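Local coordinates for putative p22 protein (Leishmania major, PDB 1YQF) that is of unknown function but resembles human p32 and belongs to the MAM33 family of trimeric, mainly mitochondrial acidic proteins, at residues T64-K69 / D75-Y80; A52-V57 / R169-K174; G103-A108 / A129-T134; R32-E37 / Q189-W194. One frame throughout, in Å; residues are numbered along the deposited sequence.

Contact 1 of 4, residues T64-K69 / D75-Y80; sequences TFDLTK and DLVVRY
F65 and Y80 meet at the tightly packed end of an antiparallel hairpin, where CB of F65 sits over one face of the tyrosine ring, 3.5 Å from Y80 CZ. The two rings are nearly parallel, 20° apart, but slid so far that they barely overlap. Y80 reaches back across the hairpin because its CG lies between backbone N and carbonyl carbon (chi1 62°), which also brings its CE1 to 4.1 Å from L67 CD1. This buried face continues through L67 and V78; the hydroxyl of Y80 is covered there without a polar partner in the model. On the other face V77 is buried, but D66, T68 and R79 are partly exposed and the apolar touches are fewer. Here R79 grips D66 side-on: NE gives to OD1 at 2.9 Å and NH2 to OD2 at 3.1 Å, both on syn lone pairs, with carboxylate and guanidinium 15° from coplanar. That two-point grip fixes the rotation of both groups. Three hydrogen-bonded pairs, F65–Y80, L67–V78 and K69–L76, join the strands. The hairpin lies inside the sheet, between strands 55-58 and 92-99, and helix 173-202 covers its apolar face through L175, F178, V179 and Y182.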
loop_
_atom_site.group_PDB
_atom_site.type_symbol
_atom_site.label_atom_id
_atom_site.label_comp_id
_atom_site.label_asym_id
_atom_site.label_seq_id
_atom_site.Cartn_x
_atom_site.Cartn_y
_atom_site.Cartn_z
ATOM N N THR A 64 -12.426 -12.173 -5.162
ATOM C CA THR A 64 -12.339 -12.532 -3.754
ATOM C C THR A 64 -13.342 -13.635 -3.442
ATOM O O THR A 64 -14.491 -13.575 -3.869
ATOM C CB THR A 64 -12.640 -11.312 -2.883
ATOM O OG1 THR A 64 -11.760 -10.238 -3.233
ATOM C CG2 THR A 64 -12.318 -11.593 -1.422
ATOM N N PHE A 65 -12.901 -14.634 -2.688
ATOM C CA PHE A 65 -13.751 -15.752 -2.302
ATOM C C PHE A 65 -13.618 -16.038 -0.813
ATOM O O PHE A 65 -12.541 -15.922 -0.240
ATOM C CB PHE A 65 -13.385 -17.005 -3.097
ATOM C CG PHE A 65 -13.600 -16.870 -4.577
ATOM C CD1 PHE A 65 -12.624 -16.298 -5.383
ATOM C CD2 PHE A 65 -14.773 -17.325 -5.168
ATOM C CE1 PHE A 65 -12.816 -16.174 -6.761
ATOM C CE2 PHE A 65 -14.974 -17.208 -6.546
ATOM C CZ PHE A 65 -13.994 -16.631 -7.342
ATOM N N ASP A 66 -14.733 -16.419 -0.205
ATOM C CA ASP A 66 -14.786 -16.780 1.200
ATOM C C ASP A 66 -15.227 -18.228 1.321
ATOM O O ASP A 66 -16.243 -18.621 0.753
ATOM C CB ASP A 66 -15.797 -15.897 1.932
ATOM C CG ASP A 66 -15.245 -14.535 2.274
ATOM O OD1 ASP A 66 -14.168 -14.167 1.758
ATOM O OD2 ASP A 66 -15.834 -13.761 3.055
ATOM N N LEU A 67 -14.458 -19.015 2.062
ATOM C CA LEU A 67 -14.874 -20.351 2.461
ATOM C C LEU A 67 -15.436 -20.220 3.865
ATOM O O LEU A 67 -14.715 -19.842 4.780
ATOM C CB LEU A 67 -13.681 -21.298 2.465
ATOM C CG LEU A 67 -13.153 -21.682 1.085
ATOM C CD1 LEU A 67 -11.764 -22.289 1.194
ATOM C CD2 LEU A 67 -14.108 -22.653 0.424
ATOM N N THR A 68 -16.721 -20.520 4.032
ATOM C CA THR A 68 -17.388 -20.392 5.327
ATOM C C THR A 68 -17.819 -21.743 5.885
ATOM O O THR A 68 -18.186 -22.645 5.139
ATOM C CB THR A 68 -18.622 -19.480 5.211
ATOM O OG1 THR A 68 -19.561 -20.038 4.278
ATOM C CG2 THR A 68 -18.254 -18.125 4.619
ATOM N N LYS A 69 -17.788 -21.859 7.209
ATOM C CA LYS A 69 -18.194 -23.079 7.907
ATOM C C LYS A 69 -18.268 -22.821 9.412
ATOM O O LYS A 69 -17.515 -22.008 9.940
ATOM C CB LYS A 69 -17.210 -24.218 7.608
ATOM C CG LYS A 69 -16.788 -25.070 8.806
ATOM C CD LYS A 69 -15.650 -26.012 8.446
ATOM C CE LYS A 69 -15.048 -26.670 9.680
ATOM N NZ LYS A 69 -13.820 -27.454 9.367
ATOM N N ASP A 75 -17.736 -19.055 14.065
ATOM C CA ASP A 75 -17.912 -18.769 12.643
ATOM C C ASP A 75 -16.544 -18.653 11.979
ATOM O O ASP A 75 -15.806 -17.707 12.236
ATOM C CB ASP A 75 -18.700 -17.474 12.451
ATOM C CG ASP A 75 -20.122 -17.577 12.963
ATOM O OD1 ASP A 75 -20.696 -18.674 13.156
ATOM O OD2 ASP A 75 -20.750 -16.522 13.202
ATOM N N LEU A 76 -16.209 -19.625 11.134
ATOM C CA LEU A 76 -14.925 -19.634 10.436
ATOM C C LEU A 76 -15.059 -19.063 9.027
ATOM O O LEU A 76 -16.040 -19.318 8.335
ATOM C CB LEU A 76 -14.350 -21.049 10.364
ATOM C CG LEU A 76 -14.267 -21.838 11.675
ATOM C CD1 LEU A 76 -13.773 -23.250 11.401
ATOM C CD2 LEU A 76 -13.362 -21.150 12.677
ATOM N N VAL A 77 -14.066 -18.280 8.617
ATOM C CA VAL A 77 -13.997 -17.755 7.257
ATOM C C VAL A 77 -12.555 -17.827 6.769
ATOM O O VAL A 77 -11.657 -17.320 7.424
ATOM C CB VAL A 77 -14.489 -16.295 7.178
ATOM C CG1 VAL A 77 -14.355 -15.753 5.760
ATOM C CG2 VAL A 77 -15.940 -16.181 7.643
ATOM N N VAL A 78 -12.341 -18.464 5.624
ATOM C CA VAL A 78 -11.035 -18.485 4.975
ATOM C C VAL A 78 -11.162 -17.688 3.685
ATOM O O VAL A 78 -11.850 -18.100 2.757
ATOM C CB VAL A 78 -10.567 -19.915 4.664
ATOM C CG1 VAL A 78 -9.205 -19.895 3.974
ATOM C CG2 VAL A 78 -10.510 -20.745 5.942
ATOM N N ARG A 79 -10.496 -16.542 3.641
ATOM C CA ARG A 79 -10.626 -15.606 2.535
ATOM C C ARG A 79 -9.376 -15.609 1.672
ATOM O O ARG A 79 -8.260 -15.615 2.177
ATOM C CB ARG A 79 -10.879 -14.204 3.086
ATOM C CG ARG A 79 -10.913 -13.107 2.035
ATOM C CD ARG A 79 -11.423 -11.791 2.574
ATOM N NE ARG A 79 -12.818 -11.871 3.009
ATOM C CZ ARG A 79 -13.422 -10.970 3.779
ATOM N NH1 ARG A 79 -12.760 -9.911 4.213
ATOM N NH2 ARG A 79 -14.696 -11.124 4.120
ATOM N N TYR A 80 -9.575 -15.599 0.363
ATOM C CA TYR A 80 -8.471 -15.541 -0.587
ATOM C C TYR A 80 -8.896 -14.855 -1.869
ATOM O O TYR A 80 -10.083 -14.662 -2.122
ATOM C CB TYR A 80 -7.970 -16.945 -0.914
ATOM C CG TYR A 80 -9.012 -17.825 -1.560
ATOM C CD1 TYR A 80 -10.021 -18.405 -0.803
ATOM C CD2 TYR A 80 -8.989 -18.078 -2.931
ATOM C CE1 TYR A 80 -10.985 -19.212 -1.389
ATOM C CE2 TYR A 80 -9.948 -18.890 -3.526
ATOM C CZ TYR A 80 -10.942 -19.453 -2.748
ATOM O OH TYR A 80 -11.901 -20.253 -3.324
#

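Contact 2 of 4, residues A52-V57 / R169-K174; sequences AGWQVV and RGVDEK
W54 turns its indole toward the turn at 169-171, meeting a backbone carbonyl with its six-membered ring: CZ2 lies 3.4 Å from the O of R169. With CG anti to the carbonyl carbon (chi1 -59°), the indole reaches across to this turn, leaving NE1 4.0 Å from G170 O. V171 adds a slight apolar touch, its CG2 4.4 Å from W54 CZ2. The turn itself is a Schellman motif that ends helix 156-168, with G170 as its C-prime residue at positive phi; the backbone N atoms of V171 and G170 turn back to the carbonyls of L166 and E167. Next, D172 takes the N-cap position of helix 173-202, its OD1 accepting from the N of L175. The guanidinium of R169 leads away from W54, to E74, to Y165 and to S23 of the third subunit. Its carbonyl O takes a hydrogen bond from NZ of K69, and W54 CZ2 merely packs against that oxygen. Around the indole, L67, L76, V78 and L175 complete a buried apolar setting.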
loop_
_atom_site.group_PDB
_atom_site.type_symbol
_atom_site.label_atom_id
_atom_site.label_comp_id
_atom_site.label_asym_id
_atom_site.label_seq_id
_atom_site.Cartn_x
_atom_site.Cartn_y
_atom_site.Cartn_z
ATOM N N ALA A 52 -14.689 -30.973 3.206
ATOM C CA ALA A 52 -15.959 -31.203 3.901
ATOM C C ALA A 52 -16.364 -30.040 4.808
ATOM O O ALA A 52 -15.554 -29.545 5.592
ATOM C CB ALA A 52 -15.882 -32.492 4.708
ATOM N N GLY A 53 -17.623 -29.616 4.687
ATOM C CA GLY A 53 -18.185 -28.575 5.531
ATOM C C GLY A 53 -18.174 -27.192 4.904
ATOM O O GLY A 53 -19.141 -26.442 5.039
ATOM N N TRP A 54 -17.082 -26.851 4.220
ATOM C CA TRP A 54 -16.907 -25.501 3.685
ATOM C C TRP A 54 -17.846 -25.201 2.513
ATOM O O TRP A 54 -18.222 -26.094 1.755
ATOM C CB TRP A 54 -15.456 -25.269 3.257
ATOM C CG TRP A 54 -14.459 -25.441 4.365
ATOM C CD1 TRP A 54 -13.766 -26.573 4.671
ATOM C CD2 TRP A 54 -14.039 -24.448 5.310
ATOM N NE1 TRP A 54 -12.941 -26.352 5.749
ATOM C CE2 TRP A 54 -13.086 -25.053 6.159
ATOM C CE3 TRP A 54 -14.368 -23.104 5.526
ATOM C CZ2 TRP A 54 -12.467 -24.364 7.206
ATOM C CZ3 TRP A 54 -13.749 -22.419 6.569
ATOM C CH2 TRP A 54 -12.810 -23.053 7.393
ATOM N N GLN A 55 -18.209 -23.928 2.389
ATOM C CA GLN A 55 -19.053 -23.424 1.311
ATOM C C GLN A 55 -18.279 -22.316 0.595
ATOM O O GLN A 55 -17.710 -21.434 1.241
ATOM C CB GLN A 55 -20.366 -22.869 1.881
ATOM C CG GLN A 55 -21.638 -23.380 1.202
ATOM C CD GLN A 55 -21.983 -22.616 -0.071
ATOM O OE1 GLN A 55 -22.230 -21.409 -0.032
ATOM N NE2 GLN A 55 -22.007 -23.320 -1.198
ATOM N N VAL A 56 -18.252 -22.366 -0.735
ATOM C CA VAL A 56 -17.563 -21.351 -1.531
ATOM C C VAL A 56 -18.545 -20.249 -1.915
ATOM O O VAL A 56 -19.621 -20.529 -2.447
ATOM C CB VAL A 56 -16.962 -21.952 -2.818
ATOM C CG1 VAL A 56 -16.115 -20.916 -3.552
ATOM C CG2 VAL A 56 -16.126 -23.186 -2.502
ATOM N N VAL A 57 -18.174 -18.998 -1.651
ATOM C CA VAL A 57 -19.029 -17.857 -1.975
ATOM C C VAL A 57 -18.195 -16.686 -2.476
ATOM O O VAL A 57 -17.318 -16.191 -1.773
ATOM C CB VAL A 57 -19.873 -17.409 -0.763
ATOM C CG1 VAL A 57 -20.650 -16.132 -1.080
ATOM C CG2 VAL A 57 -20.833 -18.516 -0.347
ATOM N N ARG A 169 -9.696 -27.302 12.928
ATOM C CA ARG A 169 -10.811 -26.589 12.304
ATOM C C ARG A 169 -10.873 -26.672 10.770
ATOM O O ARG A 169 -11.600 -25.907 10.141
ATOM C CB ARG A 169 -10.758 -25.121 12.728
ATOM C CG ARG A 169 -11.147 -24.928 14.160
ATOM C CD ARG A 169 -10.717 -23.601 14.753
ATOM N NE ARG A 169 -11.141 -23.497 16.143
ATOM C CZ ARG A 169 -10.640 -24.207 17.150
ATOM N NH1 ARG A 169 -9.664 -25.092 16.954
ATOM N NH2 ARG A 169 -11.114 -24.027 18.374
ATOM N N GLY A 170 -10.126 -27.593 10.172
ATOM C CA GLY A 170 -10.138 -27.764 8.725
ATOM C C GLY A 170 -9.176 -26.865 7.966
ATOM O O GLY A 170 -9.111 -26.935 6.739
ATOM N N VAL A 171 -8.437 -26.023 8.690
ATOM C CA VAL A 171 -7.424 -25.163 8.089
ATOM C C VAL A 171 -6.110 -25.942 8.059
ATOM O O VAL A 171 -5.293 -25.853 8.976
ATOM C CB VAL A 171 -7.261 -23.846 8.873
ATOM C CG1 VAL A 171 -6.259 -22.923 8.185
ATOM C CG2 VAL A 171 -8.602 -23.151 9.019
ATOM N N ASP A 172 -5.930 -26.708 6.988
ATOM C CA ASP A 172 -4.812 -27.644 6.865
ATOM C C ASP A 172 -4.254 -27.642 5.436
ATOM O O ASP A 172 -4.504 -26.709 4.673
ATOM C CB ASP A 172 -5.268 -29.051 7.293
ATOM C CG ASP A 172 -6.544 -29.494 6.597
ATOM O OD1 ASP A 172 -6.774 -29.091 5.437
ATOM O OD2 ASP A 172 -7.381 -30.251 7.138
ATOM N N GLU A 173 -3.487 -28.671 5.084
ATOM C CA GLU A 173 -2.900 -28.778 3.750
ATOM C C GLU A 173 -3.924 -29.126 2.670
ATOM O O GLU A 173 -3.726 -28.791 1.506
ATOM C CB GLU A 173 -1.779 -29.815 3.745
ATOM C CG GLU A 173 -0.596 -29.430 4.617
ATOM C CD GLU A 173 0.625 -30.310 4.399
ATOM O OE1 GLU A 173 0.579 -31.225 3.539
ATOM O OE2 GLU A 173 1.640 -30.083 5.089
ATOM N N LYS A 174 -5.004 -29.805 3.053
ATOM C CA LYS A 174 -6.088 -30.118 2.119
ATOM C C LYS A 174 -6.856 -28.872 1.687
ATOM O O LYS A 174 -7.329 -28.798 0.554
ATOM C CB LYS A 174 -7.061 -31.132 2.732
ATOM C CG LYS A 174 -6.419 -32.455 3.141
ATOM C CD LYS A 174 -5.755 -33.165 1.961
ATOM C CE LYS A 174 -4.984 -34.397 2.409
ATOM N NZ LYS A 174 -3.969 -34.079 3.462
#

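Contact 3 of 4, residues G103-A108 / A129-T134; sequences GQTMQA and ALAKDT
T105 and A131 supply the apolar part of this small buried contact between strand 105-113 and the short helix 128-132. The methyl CG2 of T105 comes within 3.9 Å of A131 CB, both residues pointing their CB toward the opposite segment. A chi1 of -67° swings the threonine hydroxyl to the N side and leaves the methyl facing A131. From there OG1 donates to the O of G103 at 3.0 Å. It reaches that carbonyl from above its plane, and it is also hydrogen-bonded to OG1 of T99 on the adjoining strand. Water supplies the polar part. Q107 OE1 and A131 O lie 4.4 Å apart, and one water spans them, donating to OE1 at 2.8 Å and to the carbonyl at 2.7 Å. The amide end of Q107 is also bonded to the hydroxyl of Y125 through OE1 and to OD1 of D109 through NE2. Just past A131, the carbonyl O of K132 accepts from NH1 of R79, which ties the end of the helix to the middle of the sheet. Strand and helix are thus joined by one methyl-to-methyl touch and one bridging water. Since OE1 and the A131 carbonyl are both acceptors and could not bond each other, the polar half of the contact depends on a water that donates to both.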
loop_
_atom_site.group_PDB
_atom_site.type_symbol
_atom_site.label_atom_id
_atom_site.label_comp_id
_atom_site.label_asym_id
_atom_site.label_seq_id
_atom_site.Cartn_x
_atom_site.Cartn_y
_atom_site.Cartn_z
ATOM N N GLY A 103 -18.481 -11.904 19.228
ATOM C CA GLY A 103 -17.989 -11.069 18.139
ATOM C C GLY A 103 -16.475 -10.965 18.032
ATOM O O GLY A 103 -15.952 -10.650 16.962
ATOM N N GLN A 104 -15.771 -11.221 19.136
ATOM C CA GLN A 104 -14.307 -11.202 19.156
ATOM C C GLN A 104 -13.756 -12.139 18.078
ATOM O O GLN A 104 -14.208 -13.276 17.966
ATOM C CB GLN A 104 -13.775 -11.611 20.538
ATOM C CG GLN A 104 -12.557 -10.805 21.003
ATOM C CD GLN A 104 -12.058 -11.201 22.392
ATOM O OE1 GLN A 104 -11.078 -10.637 22.882
ATOM N NE2 GLN A 104 -12.727 -12.163 23.023
ATOM N N THR A 105 -12.782 -11.662 17.301
ATOM C CA THR A 105 -12.329 -12.369 16.096
ATOM C C THR A 105 -10.810 -12.475 15.977
ATOM O O THR A 105 -10.102 -11.477 16.033
ATOM C CB THR A 105 -12.864 -11.653 14.830
ATOM O OG1 THR A 105 -14.292 -11.771 14.767
ATOM C CG2 THR A 105 -12.370 -12.351 13.567
ATOM N N MET A 106 -10.323 -13.693 15.768
ATOM C CA MET A 106 -8.918 -13.926 15.464
ATOM C C MET A 106 -8.728 -13.900 13.959
ATOM O O MET A 106 -9.526 -14.466 13.220
ATOM C CB MET A 106 -8.472 -15.292 15.979
ATOM C CG MET A 106 -6.979 -15.572 15.745
ATOM S SD MET A 106 -6.557 -17.306 15.872
ATOM C CE MET A 106 -6.568 -17.526 17.617
ATOM N N GLN A 107 -7.647 -13.270 13.517
ATOM C CA GLN A 107 -7.246 -13.289 12.120
ATOM C C GLN A 107 -5.864 -13.927 12.023
ATOM O O GLN A 107 -4.918 -13.449 12.642
ATOM C CB GLN A 107 -7.206 -11.867 11.552
ATOM C CG GLN A 107 -6.871 -11.801 10.067
ATOM C CD GLN A 107 -6.581 -10.391 9.583
ATOM O OE1 GLN A 107 -7.338 -9.460 9.863
ATOM N NE2 GLN A 107 -5.489 -10.232 8.850
ATOM N N ALA A 108 -5.753 -15.003 11.246
ATOM C CA ALA A 108 -4.465 -15.647 11.003
ATOM C C ALA A 108 -4.114 -15.506 9.531
ATOM O O ALA A 108 -4.888 -15.909 8.668
ATOM C CB ALA A 108 -4.515 -17.112 11.401
ATOM N N ALA A 129 -17.066 -7.229 12.185
ATOM C CA ALA A 129 -17.093 -6.295 11.055
ATOM C C ALA A 129 -15.781 -5.522 10.943
ATOM O O ALA A 129 -15.318 -5.223 9.850
ATOM C CB ALA A 129 -18.256 -5.332 11.182
ATOM N N LEU A 130 -15.184 -5.212 12.086
ATOM C CA LEU A 130 -13.898 -4.531 12.118
ATOM C C LEU A 130 -12.818 -5.370 11.433
ATOM O O LEU A 130 -11.942 -4.838 10.756
ATOM C CB LEU A 130 -13.504 -4.240 13.567
ATOM C CG LEU A 130 -12.226 -3.444 13.833
ATOM C CD1 LEU A 130 -12.254 -2.094 13.138
ATOM C CD2 LEU A 130 -12.059 -3.267 15.331
ATOM N N ALA A 131 -12.906 -6.685 11.610
ATOM C CA ALA A 131 -11.956 -7.630 11.030
ATOM C C ALA A 131 -12.229 -7.915 9.553
ATOM O O ALA A 131 -11.296 -8.006 8.753
ATOM C CB ALA A 131 -11.994 -8.932 11.816
ATOM N N LYS A 132 -13.505 -8.048 9.196
ATOM C CA LYS A 132 -13.885 -8.615 7.894
ATOM C C LYS A 132 -14.468 -7.625 6.888
ATOM O O LYS A 132 -14.632 -7.974 5.722
ATOM C CB LYS A 132 -14.846 -9.794 8.102
ATOM C CG LYS A 132 -14.164 -10.992 8.739
ATOM C CD LYS A 132 -15.092 -12.183 8.885
ATOM C CE LYS A 132 -16.025 -12.040 10.077
ATOM N NZ LYS A 132 -16.862 -13.263 10.249
ATOM N N ASP A 133 -14.758 -6.397 7.311
ATOM C CA ASP A 133 -15.261 -5.379 6.386
ATOM C C ASP A 133 -14.251 -5.167 5.261
ATOM O O ASP A 133 -13.042 -5.177 5.490
ATOM C CB ASP A 133 -15.525 -4.041 7.094
ATOM C CG ASP A 133 -16.889 -3.982 7.786
ATOM O OD1 ASP A 133 -17.708 -4.914 7.640
ATOM O OD2 ASP A 133 -17.227 -3.019 8.507
ATOM N N THR A 134 -14.756 -5.005 4.043
ATOM C CA THR A 134 -13.913 -4.672 2.895
ATOM C C THR A 134 -13.902 -3.163 2.732
ATOM O O THR A 134 -14.756 -2.466 3.286
ATOM C CB THR A 134 -14.428 -5.337 1.598
ATOM O OG1 THR A 134 -15.852 -5.177 1.480
ATOM C CG2 THR A 134 -14.210 -6.840 1.640
HETATM O O HOH W 1 -8.875 -8.436 7.727
#

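Contact 4 of 4, residues R32-E37 / Q189-W194; sequences RRELEE and QDYEAW
L35 and E192 bury the most surface where helices 23-39 and 173-202 approach each other, and they do so by a methyl against the backbone: CD2 of L35 stands 3.9 Å from the O of E192. The leucine's first torsion lies away from the staggered positions (chi1 -109°), which probably costs some strain, and its end swings nearer the other helix, where it also meets L195 and T196. The carboxylate of E192 is engaged elsewhere, its OE2 bonded to Q188 and paired with K44. Y191 carries the polar part. Its hydroxyl lies 4.2 Å from OE1 of E34, and two waters bridge them: each donates to OE1, at 2.8 Å and 2.7 Å, and each is hydrogen-bonded to the tyrosine OH. L158 of the second subunit touches E34, and its Y146 touches Y191. N-terminal helix 23-39 thus packs beside the far end of C-terminal helix 173-202, as the terminal helices do in p32, beyond the sheet that the earlier turns of helix 173-202 cover.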
loop_
_atom_site.group_PDB
_atom_site.type_symbol
_atom_site.label_atom_id
_atom_site.label_comp_id
_atom_site.label_asym_id
_atom_site.label_seq_id
_atom_site.Cartn_x
_atom_site.Cartn_y
_atom_site.Cartn_z
ATOM N N ARG A 32 -9.962 -13.546 -31.141
ATOM C CA ARG A 32 -10.909 -14.557 -31.600
ATOM C C ARG A 32 -10.219 -15.911 -31.756
ATOM O O ARG A 32 -10.791 -16.942 -31.412
ATOM C CB ARG A 32 -11.545 -14.130 -32.933
ATOM C CG ARG A 32 -12.506 -15.153 -33.530
ATOM C CD ARG A 32 -13.267 -14.658 -34.751
ATOM N NE ARG A 32 -12.374 -14.296 -35.852
ATOM C CZ ARG A 32 -11.759 -15.159 -36.663
ATOM N NH1 ARG A 32 -11.920 -16.472 -36.523
ATOM N NH2 ARG A 32 -10.970 -14.704 -37.627
ATOM N N ARG A 33 -8.990 -15.899 -32.269
ATOM C CA ARG A 33 -8.210 -17.120 -32.447
ATOM C C ARG A 33 -7.785 -17.695 -31.100
ATOM O O ARG A 33 -7.758 -18.909 -30.926
ATOM C CB ARG A 33 -6.972 -16.860 -33.317
ATOM C CG ARG A 33 -7.237 -16.930 -34.822
ATOM C CD ARG A 33 -5.977 -17.126 -35.656
ATOM N NE ARG A 33 -5.068 -15.985 -35.548
ATOM C CZ ARG A 33 -5.231 -14.817 -36.176
ATOM N NH1 ARG A 33 -6.275 -14.602 -36.977
ATOM N NH2 ARG A 33 -4.337 -13.849 -36.004
ATOM N N GLU A 34 -7.459 -16.823 -30.149
ATOM C CA GLU A 34 -7.075 -17.264 -28.810
ATOM C C GLU A 34 -8.274 -17.834 -28.055
ATOM O O GLU A 34 -8.144 -18.824 -27.350
ATOM C CB GLU A 34 -6.443 -16.118 -28.013
ATOM C CG GLU A 34 -5.086 -15.663 -28.536
ATOM C CD GLU A 34 -4.070 -16.785 -28.619
ATOM O OE1 GLU A 34 -3.738 -17.363 -27.562
ATOM O OE2 GLU A 34 -3.608 -17.088 -29.742
ATOM N N LEU A 35 -9.438 -17.211 -28.216
ATOM C CA LEU A 35 -10.663 -17.682 -27.569
ATOM C C LEU A 35 -11.046 -19.051 -28.100
ATOM O O LEU A 35 -11.405 -19.935 -27.332
ATOM C CB LEU A 35 -11.830 -16.716 -27.802
ATOM C CG LEU A 35 -12.287 -15.920 -26.583
ATOM C CD1 LEU A 35 -13.252 -14.840 -27.020
ATOM C CD2 LEU A 35 -12.924 -16.815 -25.533
ATOM N N GLU A 36 -10.975 -19.209 -29.418
ATOM C CA GLU A 36 -11.241 -20.493 -30.063
ATOM C C GLU A 36 -10.266 -21.546 -29.546
ATOM O O GLU A 36 -10.665 -22.655 -29.195
ATOM C CB GLU A 36 -11.113 -20.369 -31.581
ATOM C CG GLU A 36 -12.317 -19.710 -32.233
ATOM C CD GLU A 36 -11.997 -19.075 -33.571
ATOM O OE1 GLU A 36 -10.954 -19.422 -34.170
ATOM O OE2 GLU A 36 -12.801 -18.230 -34.023
ATOM N N GLU A 37 -8.992 -21.166 -29.493
ATOM C CA GLU A 37 -7.920 -22.008 -28.958
ATOM C C GLU A 37 -8.272 -22.491 -27.548
ATOM O O GLU A 37 -8.334 -23.695 -27.299
ATOM C CB GLU A 37 -6.598 -21.220 -28.954
ATOM C CG GLU A 37 -5.322 -22.044 -28.851
ATOM C CD GLU A 37 -4.108 -21.284 -29.366
ATOM O OE1 GLU A 37 -4.050 -21.022 -30.588
ATOM O OE2 GLU A 37 -3.218 -20.937 -28.554
ATOM N N GLN A 189 -10.850 -18.982 -16.087
ATOM C CA GLN A 189 -12.184 -18.466 -16.391
ATOM C C GLN A 189 -12.138 -16.968 -16.657
ATOM O O GLN A 189 -12.754 -16.489 -17.601
ATOM C CB GLN A 189 -13.173 -18.756 -15.257
ATOM C CG GLN A 189 -13.257 -20.222 -14.819
ATOM C CD GLN A 189 -13.398 -21.191 -15.987
ATOM O OE1 GLN A 189 -14.368 -21.119 -16.745
ATOM N NE2 GLN A 189 -12.433 -22.100 -16.132
ATOM N N ASP A 190 -11.397 -16.235 -15.830
ATOM C CA ASP A 190 -11.283 -14.789 -15.979
ATOM C C ASP A 190 -10.523 -14.416 -17.245
ATOM O O ASP A 190 -10.863 -13.438 -17.903
ATOM C CB ASP A 190 -10.608 -14.165 -14.755
ATOM C CG ASP A 190 -11.541 -14.059 -13.567
ATOM O OD1 ASP A 190 -12.738 -13.764 -13.770
ATOM O OD2 ASP A 190 -11.167 -14.262 -12.394
ATOM N N TYR A 191 -9.502 -15.200 -17.582
ATOM C CA TYR A 191 -8.728 -14.970 -18.799
ATOM C C TYR A 191 -9.645 -15.093 -20.012
ATOM O O TYR A 191 -9.598 -14.267 -20.917
ATOM C CB TYR A 191 -7.559 -15.962 -18.898
ATOM C CG TYR A 191 -6.792 -15.902 -20.201
ATOM C CD1 TYR A 191 -6.352 -14.691 -20.717
ATOM C CD2 TYR A 191 -6.520 -17.060 -20.925
ATOM C CE1 TYR A 191 -5.651 -14.630 -21.913
ATOM C CE2 TYR A 191 -5.826 -17.012 -22.123
ATOM C CZ TYR A 191 -5.389 -15.792 -22.614
ATOM O OH TYR A 191 -4.697 -15.734 -23.806
ATOM N N GLU A 192 -10.498 -16.114 -20.013
ATOM C CA GLU A 192 -11.457 -16.308 -21.100
ATOM C C GLU A 192 -12.428 -15.134 -21.225
ATOM O O GLU A 192 -12.700 -14.677 -22.332
ATOM C CB GLU A 192 -12.218 -17.623 -20.925
ATOM C CG GLU A 192 -11.462 -18.824 -21.476
ATOM C CD GLU A 192 -12.065 -20.150 -21.056
ATOM O OE1 GLU A 192 -13.267 -20.181 -20.712
ATOM O OE2 GLU A 192 -11.333 -21.161 -21.073
ATOM N N ALA A 193 -12.934 -14.639 -20.097
ATOM C CA ALA A 193 -13.817 -13.471 -20.105
ATOM C C ALA A 193 -13.057 -12.229 -20.576
ATOM O O ALA A 193 -13.612 -11.362 -21.254
ATOM C CB ALA A 193 -14.419 -13.238 -18.719
ATOM N N TRP A 194 -11.777 -12.171 -20.222
ATOM C CA TRP A 194 -10.885 -11.083 -20.607
ATOM C C TRP A 194 -10.665 -11.059 -22.124
ATOM O O TRP A 194 -10.619 -9.992 -22.731
ATOM C CB TRP A 194 -9.560 -11.251 -19.855
ATOM C CG TRP A 194 -8.525 -10.192 -20.059
ATOM C CD1 TRP A 194 -8.365 -9.052 -19.325
ATOM C CD2 TRP A 194 -7.460 -10.203 -21.017
ATOM N NE1 TRP A 194 -7.282 -8.340 -19.783
ATOM C CE2 TRP A 194 -6.708 -9.025 -20.823
ATOM C CE3 TRP A 194 -7.070 -11.083 -22.034
ATOM C CZ2 TRP A 194 -5.594 -8.709 -21.601
ATOM C CZ3 TRP A 194 -5.958 -10.767 -22.806
ATOM C CH2 TRP A 194 -5.237 -9.588 -22.586
HETATM O O HOH W 2 -2.778 -15.593 -25.563
HETATM O O HOH W 3 -4.552 -18.135 -25.118
#

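Along the chain, contact 4 closes the longest loop, with contact 2 nested inside it and contacts 1 and 3 following in series within contact 2. Contacts 1, 2 and 3 all reach the six-stranded antiparallel sheet. Contacts 1 and 2 lie about 8 Å apart between centres and touch directly, while contacts 1 and 3 are about 12 Å apart between centres and meet through R79 and K132. Contact 4 stands apart, about 37 Å from contact 3 between centres and on the opposite side of the chain's centre. Helix 173-202 connects it to contact 2, so one long helix runs from the sheet to the terminal helix pair, where subunits of the trimer meet.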